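PDB 5M45: acetone carboxylase alpha subunit from Xanthobacter autotrophicus Py2, which belongs to the hydantoinase B/oxoprolinase family and binds manganese and magnesium ions. Local coordinates for residues A[185-197]-A[391-403]. Sequence-based numbering, arbitrary orientation.
Sequences GSMATGQVQRFGD and DDRRVAFSYSWHF. With ACT (acetate ion), chain N.
Met187 opens the contact by laying its side chain against Tyr399, with CB 3.5 Å from ring atom CD1. A bend at chi2 (-49°) carries the sulfur obliquely past that ring, a Met-aromatic contact, and on to the edge of the Trp401 five-membered ring. Its CE ends beside an acetate ion, whose O accepts the indole N-H of Trp401 (NE1 to O, 2.7 Å). Next comes Gln191, bent back so that NE2 gives a straight bond in its own amide plane to the anti lone pair of Asp197 OD1. Water joins Val192 O to Ala396 N, and the CB of Ala396 packs on the backbone of Gln193. The Gln193 side chain runs alongside Arg394, which grips Asp392 side-on with NE and NH2. Arg194 N then donates to Arg394 O (2.8 Å), and a second water ties Arg194 NH1 to the carbonyls of Arg393 and Val395; Arg194 NH2 makes a salt bridge with Asp143. A chi1 of -167° swings the Asp197 carboxylate toward Phe397 and Ser398. Asp197 OD2 takes Phe397 N (2.9 Å) from above the carboxylate plane; Asp197 OD1 takes Ser398 N (3.1 Å) on its syn lone pair and Ser398 OG (2.7 Å) from above that plane. With Gln191 NE2, these three donors would probably help to stabilise charge on buried OD1. The contact thus joins the loop between strands 165-175 and 204-208 to the lead-in and first residues of helix 401-422, beside the manganese site, where Ser186 OG bonds His175 and Ile177 O, and Ser398 O bonds His150. Arg393 bonds Val224 O and Arg225 O of the second subunit, and strand 286-297 packs against His402 and Phe403.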
ATOM      1  N   GLY A 185      -5.514  10.472  -8.842  1.00 13.17           N
ATOM      2  CA  GLY A 185      -4.663  11.163  -9.815  1.00 13.01           C
ATOM      3  C   GLY A 185      -3.209  10.754  -9.596  1.00 12.83           C
ATOM      4  O   GLY A 185      -2.913   9.989  -8.656  1.00 12.77           O
ATOM      5  N   SER A 186      -2.298  11.282 -10.424  1.00 12.81           N
ATOM      6  CA  SER A 186      -0.854  11.027 -10.266  1.00 12.68           C
ATOM      7  C   SER A 186      -0.217  11.960  -9.239  1.00 13.00           C
ATOM      8  O   SER A 186       0.645  11.532  -8.467  1.00 13.08           O
ATOM      9  CB  SER A 186      -0.101  11.185 -11.587  1.00 12.71           C
ATOM     10  OG  SER A 186      -0.739  10.605 -12.719  1.00 12.59           O
ATOM     11  N   MET A 187      -0.644  13.229  -9.239  1.00 13.06           N
ATOM     12  CA  MET A 187      -0.078  14.304  -8.405  1.00 13.41           C
ATOM     13  C   MET A 187      -1.011  14.595  -7.223  1.00 13.42           C
ATOM     14  O   MET A 187      -1.483  15.711  -7.007  1.00 13.55           O
ATOM     15  CB  MET A 187       0.091  15.573  -9.255  1.00 13.63           C
ATOM     16  CG  MET A 187       0.722  15.394 -10.623  1.00 13.65           C
ATOM     17  SD  MET A 187       2.271  14.435 -10.651  1.00 13.59           S
ATOM     18  CE  MET A 187       2.679  14.654 -12.372  1.00 13.55           C
ATOM     19  N   ALA A 188      -1.298  13.527  -6.479  1.00 13.50           N
ATOM     20  CA  ALA A 188      -2.479  13.455  -5.642  1.00 13.56           C
ATOM     21  C   ALA A 188      -2.345  14.241  -4.324  1.00 13.43           C
ATOM     22  O   ALA A 188      -1.235  14.406  -3.789  1.00 13.27           O
ATOM     23  CB  ALA A 188      -2.753  11.999  -5.330  1.00 13.65           C
ATOM     24  N   THR A 189      -3.498  14.721  -3.856  1.00 13.54           N
ATOM     25  CA  THR A 189      -3.684  15.337  -2.557  1.00 13.54           C
ATOM     26  C   THR A 189      -4.678  14.478  -1.759  1.00 13.29           C
ATOM     27  O   THR A 189      -5.418  13.682  -2.349  1.00 13.14           O
ATOM     28  CB  THR A 189      -4.285  16.736  -2.667  1.00 13.90           C
ATOM     29  OG1 THR A 189      -5.555  16.653  -3.338  1.00 14.35           O
ATOM     30  CG2 THR A 189      -3.375  17.656  -3.454  1.00 14.06           C
ATOM     31  N   GLY A 190      -4.694  14.687  -0.446  1.00 13.28           N
ATOM     32  CA  GLY A 190      -5.583  13.965   0.473  1.00 13.39           C
ATOM     33  C   GLY A 190      -4.827  13.315   1.585  1.00 13.39           C
ATOM     34  O   GLY A 190      -5.095  13.583   2.756  1.00 13.61           O
ATOM     35  N   GLN A 191      -3.886  12.440   1.228  1.00 13.44           N
ATOM     36  CA  GLN A 191      -2.917  11.893   2.197  1.00 13.41           C
ATOM     37  C   GLN A 191      -1.904  12.994   2.614  1.00 13.72           C
ATOM     38  O   GLN A 191      -1.669  13.942   1.850  1.00 13.60           O
ATOM     39  CB  GLN A 191      -2.164  10.681   1.598  1.00 13.25           C
ATOM     40  CG  GLN A 191      -1.170  11.002   0.475  1.00 13.03           C
ATOM     41  CD  GLN A 191      -1.748  11.071  -0.940  1.00 12.91           C
ATOM     42  OE1 GLN A 191      -2.958  11.184  -1.164  1.00 13.00           O
ATOM     43  NE2 GLN A 191      -0.860  11.018  -1.906  1.00 12.78           N
ATOM     44  N   VAL A 192      -1.327  12.844   3.813  1.00 14.16           N
ATOM     45  CA  VAL A 192      -0.272  13.713   4.332  1.00 14.58           C
ATOM     46  C   VAL A 192       1.036  13.032   4.747  1.00 14.71           C
ATOM     47  O   VAL A 192       1.957  13.707   5.243  1.00 14.37           O
ATOM     48  CB  VAL A 192      -0.766  14.608   5.485  1.00 15.17           C
ATOM     49  CG1 VAL A 192      -1.865  15.510   4.980  1.00 15.35           C
ATOM     50  CG2 VAL A 192      -1.238  13.790   6.703  1.00 15.44           C
ATOM     51  N   GLN A 193       1.096  11.715   4.503  1.00 14.75           N
ATOM     52  CA  GLN A 193       2.193  10.830   4.879  1.00 15.22           C
ATOM     53  C   GLN A 193       2.299   9.682   3.845  1.00 14.23           C
ATOM     54  O   GLN A 193       1.402   9.494   3.046  1.00 13.75           O
ATOM     55  CB  GLN A 193       1.885  10.118   6.215  1.00 16.24           C
ATOM     56  CG  GLN A 193       1.776  10.975   7.404  1.00 17.20           C
ATOM     57  CD  GLN A 193       1.576  10.160   8.667  1.00 17.87           C
ATOM     58  OE1 GLN A 193       2.539   9.667   9.235  1.00 18.65           O
ATOM     59  NE2 GLN A 193       0.331   9.998   9.089  1.00 18.07           N
ATOM     60  N   ARG A 194       3.365   8.890   3.961  1.00 13.77           N
ATOM     61  CA  ARG A 194       3.593   7.671   3.153  1.00 13.17           C
ATOM     62  C   ARG A 194       2.397   6.736   3.161  1.00 12.91           C
ATOM     63  O   ARG A 194       2.111   6.065   2.178  1.00 12.70           O
ATOM     64  CB  ARG A 194       4.824   6.928   3.707  1.00 13.30           C
ATOM     65  CG  ARG A 194       5.322   5.700   2.937  1.00 13.14           C
ATOM     66  CD  ARG A 194       6.539   5.081   3.609  1.00 13.21           C
ATOM     67  NE  ARG A 194       7.185   4.054   2.793  1.00 12.95           N
ATOM     68  CZ  ARG A 194       7.859   4.266   1.655  1.00 12.90           C
ATOM     69  NH1 ARG A 194       8.088   5.512   1.189  1.00 12.84           N
ATOM     70  NH2 ARG A 194       8.337   3.222   0.945  1.00 12.80           N
ATOM     71  N   PHE A 195       1.747   6.677   4.314  1.00 12.83           N
ATOM     72  CA  PHE A 195       0.552   5.842   4.542  1.00 12.77           C
ATOM     73  C   PHE A 195      -0.656   6.470   3.791  1.00 12.64           C
ATOM     74  O   PHE A 195      -1.231   7.481   4.241  1.00 12.77           O
ATOM     75  CB  PHE A 195       0.343   5.663   6.042  1.00 12.92           C
ATOM     76  CG  PHE A 195       1.619   5.381   6.801  1.00 12.96           C
ATOM     77  CD1 PHE A 195       2.423   4.284   6.458  1.00 12.96           C
ATOM     78  CD2 PHE A 195       2.036   6.204   7.836  1.00 13.05           C
ATOM     79  CE1 PHE A 195       3.620   4.046   7.124  1.00 13.10           C
ATOM     80  CE2 PHE A 195       3.244   5.931   8.518  1.00 13.17           C
ATOM     81  CZ  PHE A 195       4.043   4.879   8.131  1.00 13.04           C
ATOM     82  N   GLY A 196      -0.986   5.913   2.619  1.00 12.36           N
ATOM     83  CA  GLY A 196      -1.959   6.535   1.689  1.00 12.41           C
ATOM     84  C   GLY A 196      -1.363   7.258   0.472  1.00 12.31           C
ATOM     85  O   GLY A 196      -2.117   7.827  -0.325  1.00 12.45           O
ATOM     86  N   ASP A 197      -0.029   7.240   0.316  1.00 12.21           N
ATOM     87  CA  ASP A 197       0.667   7.967  -0.754  1.00 12.29           C
ATOM     88  C   ASP A 197       0.810   7.097  -2.035  1.00 12.20           C
ATOM     89  O   ASP A 197       1.404   7.545  -3.014  1.00 12.21           O
ATOM     90  CB  ASP A 197       2.053   8.429  -0.260  1.00 12.30           C
ATOM     91  CG  ASP A 197       2.727   9.464  -1.174  1.00 12.46           C
ATOM     92  OD1 ASP A 197       2.057  10.448  -1.661  1.00 12.69           O
ATOM     93  OD2 ASP A 197       3.965   9.337  -1.372  1.00 12.46           O
ATOM     94  N   ASP A 391      14.777  13.741   6.740  1.00 13.71           N
ATOM     95  CA  ASP A 391      15.285  12.808   7.763  1.00 14.18           C
ATOM     96  C   ASP A 391      14.164  12.051   8.482  1.00 13.98           C
ATOM     97  O   ASP A 391      14.322  11.651   9.660  1.00 14.06           O
ATOM     98  CB  ASP A 391      16.168  13.599   8.761  1.00 14.79           C
ATOM     99  CG  ASP A 391      15.373  14.708   9.516  1.00 15.31           C
ATOM    100  OD1 ASP A 391      14.239  15.048   9.170  1.00 15.24           O
ATOM    101  OD2 ASP A 391      15.887  15.231  10.527  1.00 16.49           O
ATOM    102  N   ASP A 392      13.024  11.851   7.799  1.00 13.74           N
ATOM    103  CA  ASP A 392      11.891  11.123   8.391  1.00 13.63           C
ATOM    104  C   ASP A 392      11.239  10.193   7.379  1.00 13.47           C
ATOM    105  O   ASP A 392      10.831  10.622   6.308  1.00 13.61           O
ATOM    106  CB  ASP A 392      10.837  12.067   8.992  1.00 13.77           C
ATOM    107  CG  ASP A 392       9.840  11.333   9.875  1.00 13.91           C
ATOM    108  OD1 ASP A 392       8.902  10.671   9.360  1.00 13.76           O
ATOM    109  OD2 ASP A 392      10.015  11.351  11.120  1.00 14.43           O
ATOM    110  N   ARG A 393      11.102   8.929   7.765  1.00 13.28           N
ATOM    111  CA  ARG A 393      10.627   7.874   6.882  1.00 13.10           C
ATOM    112  C   ARG A 393       9.131   7.914   6.614  1.00 13.08           C
ATOM    113  O   ARG A 393       8.661   7.078   5.871  1.00 12.82           O
ATOM    114  CB  ARG A 393      11.028   6.485   7.422  1.00 13.08           C
ATOM    115  CG  ARG A 393      10.363   6.048   8.715  1.00 13.12           C
ATOM    116  CD  ARG A 393      10.941   4.704   9.165  1.00 13.37           C
ATOM    117  NE  ARG A 393      10.343   4.194  10.397  1.00 13.32           N
ATOM    118  CZ  ARG A 393       9.200   3.511  10.485  1.00 13.49           C
ATOM    119  NH1 ARG A 393       8.775   3.104  11.666  1.00 13.69           N
ATOM    120  NH2 ARG A 393       8.453   3.239   9.428  1.00 13.31           N
ATOM    121  N   ARG A 394       8.394   8.872   7.204  1.00 13.26           N
ATOM    122  CA  ARG A 394       6.939   9.006   6.974  1.00 13.43           C
ATOM    123  C   ARG A 394       6.525   9.971   5.873  1.00 13.02           C
ATOM    124  O   ARG A 394       5.332  10.064   5.608  1.00 13.09           O
ATOM    125  CB  ARG A 394       6.206   9.420   8.268  1.00 14.05           C
ATOM    126  CG  ARG A 394       6.293   8.367   9.370  1.00 14.76           C
ATOM    127  CD  ARG A 394       5.825   8.899  10.717  1.00 15.41           C
ATOM    128  NE  ARG A 394       6.697   9.958  11.149  1.00 16.04           N
ATOM    129  CZ  ARG A 394       6.472  10.770  12.172  1.00 16.60           C
ATOM    130  NH1 ARG A 394       5.366  10.665  12.911  1.00 17.46           N
ATOM    131  NH2 ARG A 394       7.346  11.718  12.441  1.00 16.65           N
ATOM    132  N   VAL A 395       7.467  10.692   5.255  1.00 12.58           N
ATOM    133  CA  VAL A 395       7.101  11.773   4.343  1.00 12.33           C
ATOM    134  C   VAL A 395       6.379  11.219   3.085  1.00 12.13           C
ATOM    135  O   VAL A 395       6.675  10.079   2.631  1.00 11.73           O
ATOM    136  CB  VAL A 395       8.283  12.689   3.948  1.00 12.27           C
ATOM    137  CG1 VAL A 395       8.846  13.383   5.194  1.00 12.30           C
ATOM    138  CG2 VAL A 395       9.376  11.941   3.202  1.00 12.26           C
ATOM    139  N   ALA A 396       5.465  12.036   2.549  1.00 11.96           N
ATOM    140  CA  ALA A 396       4.791  11.743   1.276  1.00 11.99           C
ATOM    141  C   ALA A 396       5.422  12.517   0.090  1.00 12.01           C
ATOM    142  O   ALA A 396       6.004  13.611   0.270  1.00 12.09           O
ATOM    143  CB  ALA A 396       3.316  12.072   1.395  1.00 12.04           C
ATOM    144  N   PHE A 397       5.280  11.938  -1.098  1.00 12.07           N
ATOM    145  CA  PHE A 397       5.978  12.352  -2.320  1.00 11.96           C
ATOM    146  C   PHE A 397       5.108  12.506  -3.597  1.00 11.78           C
ATOM    147  O   PHE A 397       5.666  12.870  -4.641  1.00 11.67           O
ATOM    148  CB  PHE A 397       7.032  11.285  -2.690  1.00 12.18           C
ATOM    149  CG  PHE A 397       8.063  10.981  -1.633  1.00 12.40           C
ATOM    150  CD1 PHE A 397       9.255  11.674  -1.600  1.00 12.40           C
ATOM    151  CD2 PHE A 397       7.870   9.926  -0.736  1.00 12.60           C
ATOM    152  CE1 PHE A 397      10.246  11.336  -0.652  1.00 12.71           C
ATOM    153  CE2 PHE A 397       8.860   9.563   0.178  1.00 12.74           C
ATOM    154  CZ  PHE A 397      10.054  10.273   0.224  1.00 12.68           C
ATOM    155  N   SER A 398       3.811  12.210  -3.567  1.00 11.82           N
ATOM    156  CA  SER A 398       3.046  12.087  -4.850  1.00 11.81           C
ATOM    157  C   SER A 398       3.212  13.274  -5.802  1.00 11.49           C
ATOM    158  O   SER A 398       3.142  13.083  -7.015  1.00 11.61           O
ATOM    159  CB  SER A 398       1.534  11.858  -4.627  1.00 12.12           C
ATOM    160  OG  SER A 398       1.260  10.508  -4.238  1.00 12.74           O
ATOM    161  N   TYR A 399       3.353  14.493  -5.271  1.00 11.42           N
ATOM    162  CA  TYR A 399       3.565  15.683  -6.093  1.00 11.42           C
ATOM    163  C   TYR A 399       4.847  16.459  -5.695  1.00 11.65           C
ATOM    164  O   TYR A 399       4.846  17.683  -5.500  1.00 11.62           O
ATOM    165  CB  TYR A 399       2.319  16.580  -6.188  1.00 11.42           C
ATOM    166  CG  TYR A 399       2.511  17.660  -7.247  1.00 11.10           C
ATOM    167  CD1 TYR A 399       3.032  17.366  -8.486  1.00 10.97           C
ATOM    168  CD2 TYR A 399       2.201  18.986  -6.972  1.00 11.09           C
ATOM    169  CE1 TYR A 399       3.242  18.363  -9.449  1.00 11.11           C
ATOM    170  CE2 TYR A 399       2.413  20.003  -7.920  1.00 11.02           C
ATOM    171  CZ  TYR A 399       2.948  19.694  -9.138  1.00 10.99           C
ATOM    172  OH  TYR A 399       3.189  20.681 -10.081  1.00 11.13           O
ATOM    173  N   SER A 400       5.924  15.673  -5.599  1.00 11.68           N
ATOM    174  CA  SER A 400       7.296  16.141  -5.367  1.00 12.05           C
ATOM    175  C   SER A 400       7.646  17.390  -6.198  1.00 11.68           C
ATOM    176  O   SER A 400       8.332  18.321  -5.738  1.00 11.52           O
ATOM    177  CB  SER A 400       8.262  15.021  -5.796  1.00 12.44           C
ATOM    178  OG  SER A 400       9.359  15.134  -4.953  1.00 13.97           O
ATOM    179  N   TRP A 401       7.202  17.360  -7.440  1.00 11.43           N
ATOM    180  CA  TRP A 401       7.466  18.447  -8.396  1.00 11.50           C
ATOM    181  C   TRP A 401       7.102  19.828  -7.898  1.00 11.37           C
ATOM    182  O   TRP A 401       7.757  20.774  -8.291  1.00 11.69           O
ATOM    183  CB  TRP A 401       6.701  18.231  -9.726  1.00 11.43           C
ATOM    184  CG  TRP A 401       6.975  16.946 -10.461  1.00 11.45           C
ATOM    185  CD1 TRP A 401       6.078  15.957 -10.723  1.00 11.53           C
ATOM    186  CD2 TRP A 401       8.208  16.562 -11.090  1.00 11.54           C
ATOM    187  NE1 TRP A 401       6.659  14.982 -11.517  1.00 11.58           N
ATOM    188  CE2 TRP A 401       7.974  15.308 -11.732  1.00 11.70           C
ATOM    189  CE3 TRP A 401       9.483  17.137 -11.183  1.00 11.42           C
ATOM    190  CZ2 TRP A 401       8.969  14.633 -12.422  1.00 11.70           C
ATOM    191  CZ3 TRP A 401      10.464  16.455 -11.897  1.00 11.63           C
ATOM    192  CH2 TRP A 401      10.203  15.223 -12.513  1.00 11.68           C
ATOM    193  N   HIS A 402       6.048  19.972  -7.110  1.00 11.41           N
ATOM    194  CA  HIS A 402       5.593  21.324  -6.639  1.00 11.44           C
ATOM    195  C   HIS A 402       6.758  22.144  -6.060  1.00 11.53           C
ATOM    196  O   HIS A 402       6.963  23.325  -6.411  1.00 11.38           O
ATOM    197  CB  HIS A 402       4.515  21.152  -5.586  1.00 11.56           C
ATOM    198  CG  HIS A 402       3.802  22.406  -5.185  1.00 11.56           C
ATOM    199  ND1 HIS A 402       3.212  23.255  -6.090  1.00 11.56           N
ATOM    200  CD2 HIS A 402       3.543  22.925  -3.960  1.00 11.73           C
ATOM    201  CE1 HIS A 402       2.630  24.256  -5.446  1.00 11.69           C
ATOM    202  NE2 HIS A 402       2.814  24.075  -4.147  1.00 11.79           N
ATOM    203  N   PHE A 403       7.549  21.465  -5.207  1.00 11.56           N
ATOM    204  CA  PHE A 403       8.765  22.059  -4.643  1.00 11.47           C
ATOM    205  C   PHE A 403       9.939  22.017  -5.602  1.00 11.42           C
ATOM    206  O   PHE A 403      10.657  23.016  -5.772  1.00 11.51           O
ATOM    207  CB  PHE A 403       9.131  21.358  -3.309  1.00 11.61           C
ATOM    208  CG  PHE A 403       8.238  21.733  -2.123  1.00 11.59           C
ATOM    209  CD1 PHE A 403       7.054  22.497  -2.259  1.00 11.68           C
ATOM    210  CD2 PHE A 403       8.605  21.307  -0.858  1.00 11.72           C
ATOM    211  CE1 PHE A 403       6.285  22.811  -1.139  1.00 11.71           C
ATOM    212  CE2 PHE A 403       7.847  21.612   0.248  1.00 11.91           C
ATOM    213  CZ  PHE A 403       6.674  22.363   0.111  1.00 11.83           C
TER
HETATM  214  C   ACT N 802       6.249  13.200 -14.342  1.00 13.46           C
HETATM  215  O   ACT N 802       5.683  13.132 -13.228  1.00 13.13           O
HETATM  216  OXT ACT N 802       6.758  12.179 -14.852  1.00 13.94           O
HETATM  217  CH3 ACT N 802       6.308  14.519 -15.063  1.00 13.57           C
HETATM  218  O   HOH W   1       4.702  14.094   4.634  1.00 10.55           O
HETATM  219  O   HOH W   2       8.240   7.931   3.231  1.00 13.76           O